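Local coordinates for protein Nadp(h)-dependent ketose reductase (PDB 1E3J) that probably reduces fructose to sorbitol with NADP(H) as a zinc-dependent ketose reductase of the alcohol dehydrogenase family, at residues L6-Y11 against L16-R21; G123-Y128 against E326-A331. All coordinates share one frame; numbering follows the deposited sequence.

How the interactions relate
From the N terminus, the chain runs out along residues 6-11, turns within four residues and returns along 16-21, so interaction 1 closes a local hairpin. Interaction 2 opens at the loop 123-128 and closes at 326-331, at the start of helix 328-337, after 197 intervening residues that hold the whole parallel Rossmann-type sheet. The two are therefore in series, neither nested nor crossed, yet their centres lie about 8 Å apart. They touch directly: Ala8 N is 2.9 Å from Leu125 O, probably a hydrogen bond. Together they bring the N-terminal hairpin, the loop before strand 128-132 and the late helix into one neighbourhood.

Interaction 1. Residues L6-Y11 against L16-R21; sequences LSAVLY and LRLEQR
Two pairs of backbone bonds join Ser7 with Glu19 and Val9 with Arg17, the signature of an antiparallel hairpin. The Val9 and Arg17 pair is the straighter: Arg17 N reaches Val9 O at 2.7 Å with 166° at the hydrogen. Ala8 and Leu10 on one face, with Ser7 and Val9 on the other, form the buried middle. Leu16, its CG anti to the backbone N (chi1 177°), brings CD1 over the neighbouring strand, 3.4 Å from Val9 O and 4.1 Å from Ala8 CB. Thr328 of helix 328-337 touches Ala8, Leu16 and Leu18 on this face.

The solvent side lies at the partly exposed Tyr11, Arg17 and Glu19 and at the exposed Gln20. The Arg17 guanidinium lies flat on the Tyr11 ring, planes 5° apart, with CZ 3.7 Å from the ring centroid. Asp15 forms a salt bridge with Arg17 NH2. Glu19 OE2 meets the ring at its edge, in plane, and accepts from Tyr11 OH; the modelled 2.4 Å is shorter than is credible at this resolution, so its exact length is doubtful. Stack and carboxylate would together restrain the ring's rotation, while Asp15, and more remotely Glu19, probably offset the charge of Arg17.

Interaction 2. Residues G123-Y128 against E326-A331; sequences GNLARY and EQTVDA
Arg127 and Glu326 meet through a salt bridge with a single hydrogen bond, Arg127 NH2 to Glu326 OE2 at 2.8 Å, with 157° at the hydrogen. The carboxylate oxygen lies at the guanidinium edge, in its plane, so the N-H points well at its acceptor. On the glutamate side the fit is different: the donor stands 59° out of the carboxylate plane, and the two flat groups are inclined by 54°. The paired bonds of a coplanar guanidinium-carboxylate contact are consequently absent. Glu326 reaches the bridge by a bend at chi2, which turns the carboxylate back toward Arg127 although its CB points away. The other terminal nitrogen of the arginine, NH1, is also satisfied, since it donates to the backbone oxygen of Cys349.

Deeper in, Leu125 and Thr328 are both buried and approach tip to tip, with Leu125 CD2 3.6 Å from Thr328 CG2. The same leucine methyl lies 3.8 Å from Thr328 OG1, but that hydroxyl is held by Leu325 O; with CG2 anti to the backbone N, the methyl is the threonine branch that meets Leu125. Ile347 of strand 344-348 touches both Leu125 and Thr328, and Val38 adds to the leucine's surroundings.

Leu125 also centres an inverse gamma turn, closed by a weak bond from Ala126 N to Asn124 O, and Leu125 O probably accepts from strand 6-12. Gln327 occupies the N-cap position, its backbone oxygen accepting from Ala331 N at 2.9 Å. The contact thus joins a gamma-turn loop to a helix N terminus within the GroES-like catalytic domain of zinc-containing alcohol dehydrogenases, with the Leu125 side chain about 11 Å from a bound zinc ion.

Interaction 1. Residues L6-Y11 against L16-R21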
ATOM      1  N   LEU A   6      47.379  -0.528  -5.070  1.00 48.29           N
ATOM      2  CA  LEU A   6      47.300  -1.981  -5.227  1.00 47.45           C
ATOM      3  C   LEU A   6      45.797  -2.285  -5.363  1.00 46.67           C
ATOM      4  O   LEU A   6      44.970  -1.661  -4.683  1.00 46.15           O
ATOM      5  CB  LEU A   6      47.842  -2.680  -3.973  1.00 47.99           C
ATOM      6  CG  LEU A   6      47.737  -4.210  -4.025  1.00 51.42           C
ATOM      7  CD1 LEU A   6      48.596  -4.731  -5.196  1.00 49.98           C
ATOM      8  CD2 LEU A   6      48.194  -4.824  -2.690  1.00 50.98           C
ATOM      9  N   SER A   7      45.452  -3.246  -6.207  1.00 44.60           N
ATOM     10  CA  SER A   7      44.053  -3.587  -6.452  1.00 44.03           C
ATOM     11  C   SER A   7      43.946  -5.073  -6.628  1.00 43.71           C
ATOM     12  O   SER A   7      44.873  -5.682  -7.138  1.00 45.05           O
ATOM     13  CB  SER A   7      43.577  -2.912  -7.741  1.00 40.69           C
ATOM     14  OG  SER A   7      44.068  -1.576  -7.791  1.00 41.92           O
ATOM     15  N   ALA A   8      42.839  -5.666  -6.200  1.00 41.65           N
ATOM     16  CA  ALA A   8      42.668  -7.094  -6.372  1.00 44.12           C
ATOM     17  C   ALA A   8      41.941  -7.342  -7.703  1.00 45.93           C
ATOM     18  O   ALA A   8      40.728  -7.161  -7.787  1.00 48.53           O
ATOM     19  CB  ALA A   8      41.881  -7.659  -5.208  1.00 42.36           C
ATOM     20  N   VAL A   9      42.679  -7.754  -8.738  1.00 46.36           N
ATOM     21  CA  VAL A   9      42.120  -7.987 -10.063  1.00 46.58           C
ATOM     22  C   VAL A   9      41.851  -9.450 -10.411  1.00 49.46           C
ATOM     23  O   VAL A   9      42.748 -10.288 -10.379  1.00 52.74           O
ATOM     24  CB  VAL A   9      43.034  -7.414 -11.179  1.00 46.62           C
ATOM     25  CG1 VAL A   9      42.340  -7.578 -12.542  1.00 46.17           C
ATOM     26  CG2 VAL A   9      43.373  -5.936 -10.919  1.00 43.22           C
ATOM     27  N   LEU A  10      40.615  -9.757 -10.771  1.00 49.73           N
ATOM     28  CA  LEU A  10      40.249 -11.119 -11.139  1.00 51.97           C
ATOM     29  C   LEU A  10      40.350 -11.254 -12.656  1.00 52.82           C
ATOM     30  O   LEU A  10      39.618 -10.584 -13.396  1.00 52.99           O
ATOM     31  CB  LEU A  10      38.824 -11.415 -10.699  1.00 51.60           C
ATOM     32  CG  LEU A  10      38.297 -12.806 -11.035  1.00 55.45           C
ATOM     33  CD1 LEU A  10      39.076 -13.872 -10.227  1.00 54.52           C
ATOM     34  CD2 LEU A  10      36.799 -12.861 -10.722  1.00 53.96           C
ATOM     35  N   TYR A  11      41.269 -12.102 -13.115  1.00 53.36           N
ATOM     36  CA  TYR A  11      41.483 -12.312 -14.547  1.00 53.78           C
ATOM     37  C   TYR A  11      40.580 -13.389 -15.121  1.00 54.49           C
ATOM     38  O   TYR A  11      40.217 -13.339 -16.286  1.00 56.22           O
ATOM     39  CB  TYR A  11      42.955 -12.659 -14.829  1.00 52.51           C
ATOM     40  CG  TYR A  11      43.875 -11.451 -14.922  1.00 49.90           C
ATOM     41  CD1 TYR A  11      44.151 -10.673 -13.807  1.00 48.04           C
ATOM     42  CD2 TYR A  11      44.425 -11.053 -16.156  1.00 48.19           C
ATOM     43  CE1 TYR A  11      44.959  -9.519 -13.906  1.00 47.70           C
ATOM     44  CE2 TYR A  11      45.218  -9.899 -16.261  1.00 46.57           C
ATOM     45  CZ  TYR A  11      45.481  -9.143 -15.124  1.00 46.61           C
ATOM     46  OH  TYR A  11      46.292  -8.021 -15.188  1.00 48.95           O
ATOM     47  N   LEU A  16      43.290 -14.545  -9.422  1.00 54.23           N
ATOM     48  CA  LEU A  16      43.096 -13.270  -8.756  1.00 54.26           C
ATOM     49  C   LEU A  16      44.465 -12.703  -8.454  1.00 53.39           C
ATOM     50  O   LEU A  16      45.201 -13.241  -7.633  1.00 54.80           O
ATOM     51  CB  LEU A  16      42.311 -13.448  -7.453  1.00 54.25           C
ATOM     52  CG  LEU A  16      42.098 -12.184  -6.598  1.00 55.22           C
ATOM     53  CD1 LEU A  16      41.354 -11.105  -7.385  1.00 53.70           C
ATOM     54  CD2 LEU A  16      41.310 -12.543  -5.360  1.00 55.07           C
ATOM     55  N   ARG A  17      44.785 -11.591  -9.092  1.00 51.93           N
ATOM     56  CA  ARG A  17      46.085 -10.991  -8.934  1.00 49.98           C
ATOM     57  C   ARG A  17      46.084  -9.649  -8.221  1.00 50.90           C
ATOM     58  O   ARG A  17      45.263  -8.801  -8.506  1.00 52.72           O
ATOM     59  CB  ARG A  17      46.701 -10.838 -10.320  1.00 48.50           C
ATOM     60  CG  ARG A  17      46.578 -12.093 -11.180  1.00 46.67           C
ATOM     61  CD  ARG A  17      47.159 -11.863 -12.567  1.00 44.18           C
ATOM     62  NE  ARG A  17      46.776 -12.938 -13.493  1.00 44.68           N
ATOM     63  CZ  ARG A  17      47.175 -13.006 -14.761  1.00 43.81           C
ATOM     64  NH1 ARG A  17      47.974 -12.074 -15.248  1.00 46.00           N
ATOM     65  NH2 ARG A  17      46.748 -13.988 -15.556  1.00 47.60           N
ATOM     66  N   LEU A  18      47.011  -9.451  -7.293  1.00 49.80           N
ATOM     67  CA  LEU A  18      47.119  -8.186  -6.584  1.00 50.11           C
ATOM     68  C   LEU A  18      48.076  -7.309  -7.343  1.00 51.93           C
ATOM     69  O   LEU A  18      49.289  -7.496  -7.272  1.00 54.53           O
ATOM     70  CB  LEU A  18      47.656  -8.391  -5.177  1.00 50.52           C
ATOM     71  CG  LEU A  18      46.678  -8.993  -4.171  1.00 52.16           C
ATOM     72  CD1 LEU A  18      47.423  -9.394  -2.919  1.00 53.97           C
ATOM     73  CD2 LEU A  18      45.596  -7.966  -3.842  1.00 54.91           C
ATOM     74  N   GLU A  19      47.568  -6.330  -8.066  1.00 51.54           N
ATOM     75  CA  GLU A  19      48.475  -5.493  -8.817  1.00 52.51           C
ATOM     76  C   GLU A  19      48.049  -4.048  -8.822  1.00 52.58           C
ATOM     77  O   GLU A  19      46.905  -3.724  -8.491  1.00 52.82           O
ATOM     78  CB  GLU A  19      48.578  -6.003 -10.258  1.00 54.57           C
ATOM     79  CG  GLU A  19      47.264  -5.997 -11.035  1.00 58.05           C
ATOM     80  CD  GLU A  19      47.323  -6.868 -12.289  1.00 63.27           C
ATOM     81  OE1 GLU A  19      48.313  -7.622 -12.435  1.00 66.07           O
ATOM     82  OE2 GLU A  19      46.387  -6.813 -13.125  1.00 64.46           O
ATOM     83  N   GLN A  20      48.977  -3.188  -9.215  1.00 50.69           N
ATOM     84  CA  GLN A  20      48.736  -1.769  -9.309  1.00 51.37           C
ATOM     85  C   GLN A  20      47.731  -1.414 -10.417  1.00 51.22           C
ATOM     86  O   GLN A  20      47.601  -2.120 -11.419  1.00 51.20           O
ATOM     87  CB  GLN A  20      50.061  -1.044  -9.592  1.00 51.75           C
ATOM     88  CG  GLN A  20      51.058  -1.099  -8.446  1.00 53.91           C
ATOM     89  CD  GLN A  20      50.570  -0.348  -7.229  1.00 55.06           C
ATOM     90  OE1 GLN A  20      50.101   0.786  -7.345  1.00 57.76           O
ATOM     91  NE2 GLN A  20      50.683  -0.964  -6.054  1.00 53.83           N
ATOM     92  N   ARG A  21      47.033  -0.301 -10.218  1.00 50.38           N
ATOM     93  CA  ARG A  21      46.080   0.227 -11.190  1.00 49.31           C
ATOM     94  C   ARG A  21      46.283   1.715 -11.095  1.00 48.67           C
ATOM     95  O   ARG A  21      46.728   2.226 -10.067  1.00 47.88           O
ATOM     96  CB  ARG A  21      44.619  -0.099 -10.798  1.00 48.60           C
ATOM     97  CG  ARG A  21      44.081  -1.429 -11.329  1.00 48.69           C
ATOM     98  CD  ARG A  21      44.074  -1.433 -12.861  1.00 51.02           C
ATOM     99  NE  ARG A  21      43.543  -2.663 -13.447  1.00 53.48           N
ATOM    100  CZ  ARG A  21      42.247  -2.897 -13.648  1.00 54.99           C
ATOM    101  NH1 ARG A  21      41.341  -1.978 -13.323  1.00 54.68           N
ATOM    102  NH2 ARG A  21      41.848  -4.059 -14.142  1.00 54.84           N
TER

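Interaction 2. Residues G123-Y128 against E326-A331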
ATOM      1  N   GLY A 123      35.116  -3.372  -9.211  1.00 44.73           N
ATOM      2  CA  GLY A 123      34.773  -3.223  -7.818  1.00 41.13           C
ATOM      3  C   GLY A 123      35.691  -2.293  -7.065  1.00 39.96           C
ATOM      4  O   GLY A 123      36.458  -1.546  -7.640  1.00 39.20           O
ATOM      5  N   ASN A 124      35.649  -2.341  -5.748  1.00 40.48           N
ATOM      6  CA  ASN A 124      36.464  -1.394  -5.010  1.00 40.24           C
ATOM      7  C   ASN A 124      37.486  -2.014  -4.033  1.00 39.60           C
ATOM      8  O   ASN A 124      37.814  -1.385  -3.019  1.00 37.63           O
ATOM      9  CB  ASN A 124      35.516  -0.446  -4.261  1.00 41.42           C
ATOM     10  CG  ASN A 124      34.378  -1.202  -3.584  1.00 43.70           C
ATOM     11  OD1 ASN A 124      34.585  -2.332  -3.099  1.00 44.06           O
ATOM     12  ND2 ASN A 124      33.174  -0.595  -3.541  1.00 39.80           N
ATOM     13  N   LEU A 125      37.949  -3.240  -4.298  1.00 37.58           N
ATOM     14  CA  LEU A 125      38.936  -3.851  -3.414  1.00 39.11           C
ATOM     15  C   LEU A 125      40.220  -3.348  -4.030  1.00 38.72           C
ATOM     16  O   LEU A 125      40.820  -4.020  -4.836  1.00 40.25           O
ATOM     17  CB  LEU A 125      38.873  -5.387  -3.452  1.00 40.26           C
ATOM     18  CG  LEU A 125      39.900  -6.109  -2.547  1.00 41.45           C
ATOM     19  CD1 LEU A 125      39.699  -5.687  -1.083  1.00 38.58           C
ATOM     20  CD2 LEU A 125      39.769  -7.624  -2.681  1.00 41.49           C
ATOM     21  N   ALA A 126      40.570  -2.115  -3.684  1.00 38.02           N
ATOM     22  CA  ALA A 126      41.732  -1.412  -4.201  1.00 39.67           C
ATOM     23  C   ALA A 126      41.993  -0.315  -3.172  1.00 40.94           C
ATOM     24  O   ALA A 126      41.178  -0.129  -2.261  1.00 40.58           O
ATOM     25  CB  ALA A 126      41.403  -0.779  -5.544  1.00 38.50           C
ATOM     26  N   ARG A 127      43.094   0.416  -3.326  1.00 40.81           N
ATOM     27  CA  ARG A 127      43.439   1.461  -2.358  1.00 42.96           C
ATOM     28  C   ARG A 127      42.601   2.685  -2.613  1.00 41.41           C
ATOM     29  O   ARG A 127      42.260   3.419  -1.692  1.00 39.87           O
ATOM     30  CB  ARG A 127      44.919   1.898  -2.475  1.00 45.03           C
ATOM     31  CG  ARG A 127      45.959   0.804  -2.304  1.00 47.32           C
ATOM     32  CD  ARG A 127      46.375   0.554  -0.837  1.00 50.32           C
ATOM     33  NE  ARG A 127      47.512  -0.386  -0.780  1.00 52.48           N
ATOM     34  CZ  ARG A 127      47.696  -1.282   0.186  1.00 53.76           C
ATOM     35  NH1 ARG A 127      46.835  -1.367   1.195  1.00 53.70           N
ATOM     36  NH2 ARG A 127      48.714  -2.132   0.122  1.00 54.37           N
ATOM     37  N   TYR A 128      42.343   2.927  -3.886  1.00 40.95           N
ATOM     38  CA  TYR A 128      41.564   4.070  -4.300  1.00 44.55           C
ATOM     39  C   TYR A 128      40.420   3.668  -5.194  1.00 43.86           C
ATOM     40  O   TYR A 128      40.529   2.721  -5.977  1.00 45.51           O
ATOM     41  CB  TYR A 128      42.428   5.086  -5.026  1.00 44.81           C
ATOM     42  CG  TYR A 128      43.364   5.784  -4.108  1.00 49.82           C
ATOM     43  CD1 TYR A 128      42.948   6.902  -3.382  1.00 50.82           C
ATOM     44  CD2 TYR A 128      44.658   5.304  -3.898  1.00 50.66           C
ATOM     45  CE1 TYR A 128      43.800   7.521  -2.465  1.00 53.40           C
ATOM     46  CE2 TYR A 128      45.516   5.923  -2.976  1.00 52.82           C
ATOM     47  CZ  TYR A 128      45.085   7.026  -2.268  1.00 52.82           C
ATOM     48  OH  TYR A 128      45.935   7.643  -1.367  1.00 54.86           O
ATOM     49  N   GLU A 326      47.001  -7.050   1.067  1.00 49.57           N
ATOM     50  CA  GLU A 326      48.027  -7.965   0.557  1.00 51.10           C
ATOM     51  C   GLU A 326      47.625  -9.449   0.726  1.00 49.62           C
ATOM     52  O   GLU A 326      48.052 -10.302  -0.045  1.00 48.88           O
ATOM     53  CB  GLU A 326      49.376  -7.695   1.254  1.00 52.64           C
ATOM     54  CG  GLU A 326      49.955  -6.275   1.035  1.00 55.89           C
ATOM     55  CD  GLU A 326      49.307  -5.191   1.927  1.00 60.15           C
ATOM     56  OE1 GLU A 326      48.338  -5.485   2.676  1.00 61.39           O
ATOM     57  OE2 GLU A 326      49.769  -4.029   1.875  1.00 60.18           O
ATOM     58  N   GLN A 327      46.803  -9.764   1.726  1.00 47.95           N
ATOM     59  CA  GLN A 327      46.398 -11.152   1.954  1.00 47.70           C
ATOM     60  C   GLN A 327      45.024 -11.527   1.375  1.00 46.23           C
ATOM     61  O   GLN A 327      44.392 -12.487   1.828  1.00 45.77           O
ATOM     62  CB  GLN A 327      46.411 -11.466   3.454  1.00 49.83           C
ATOM     63  CG  GLN A 327      47.740 -11.965   3.986  1.00 54.89           C
ATOM     64  CD  GLN A 327      48.824 -10.891   3.949  1.00 58.37           C
ATOM     65  OE1 GLN A 327      48.764  -9.884   4.678  1.00 58.92           O
ATOM     66  NE2 GLN A 327      49.829 -11.094   3.089  1.00 58.53           N
ATOM     67  N   THR A 328      44.583 -10.780   0.370  1.00 44.54           N
ATOM     68  CA  THR A 328      43.293 -11.016  -0.256  1.00 45.54           C
ATOM     69  C   THR A 328      43.026 -12.471  -0.616  1.00 45.43           C
ATOM     70  O   THR A 328      41.939 -12.996  -0.334  1.00 43.08           O
ATOM     71  CB  THR A 328      43.133 -10.141  -1.534  1.00 45.66           C
ATOM     72  OG1 THR A 328      43.000  -8.773  -1.152  1.00 46.90           O
ATOM     73  CG2 THR A 328      41.898 -10.554  -2.321  1.00 46.33           C
ATOM     74  N   VAL A 329      43.997 -13.135  -1.239  1.00 46.87           N
ATOM     75  CA  VAL A 329      43.782 -14.538  -1.619  1.00 48.98           C
ATOM     76  C   VAL A 329      43.521 -15.405  -0.401  1.00 49.53           C
ATOM     77  O   VAL A 329      42.666 -16.302  -0.419  1.00 51.57           O
ATOM     78  CB  VAL A 329      44.954 -15.103  -2.427  1.00 49.72           C
ATOM     79  CG1 VAL A 329      44.784 -16.623  -2.600  1.00 49.58           C
ATOM     80  CG2 VAL A 329      44.999 -14.408  -3.779  1.00 49.13           C
ATOM     81  N   ASP A 330      44.227 -15.123   0.680  1.00 50.41           N
ATOM     82  CA  ASP A 330      43.986 -15.871   1.905  1.00 50.00           C
ATOM     83  C   ASP A 330      42.571 -15.543   2.369  1.00 50.02           C
ATOM     84  O   ASP A 330      41.852 -16.419   2.838  1.00 49.38           O
ATOM     85  CB  ASP A 330      44.983 -15.460   2.993  1.00 51.47           C
ATOM     86  N   ALA A 331      42.171 -14.278   2.236  1.00 49.55           N
ATOM     87  CA  ALA A 331      40.827 -13.868   2.674  1.00 48.78           C
ATOM     88  C   ALA A 331      39.809 -14.675   1.906  1.00 47.10           C
ATOM     89  O   ALA A 331      38.947 -15.293   2.496  1.00 46.90           O
ATOM     90  CB  ALA A 331      40.615 -12.378   2.444  1.00 47.65           C
TER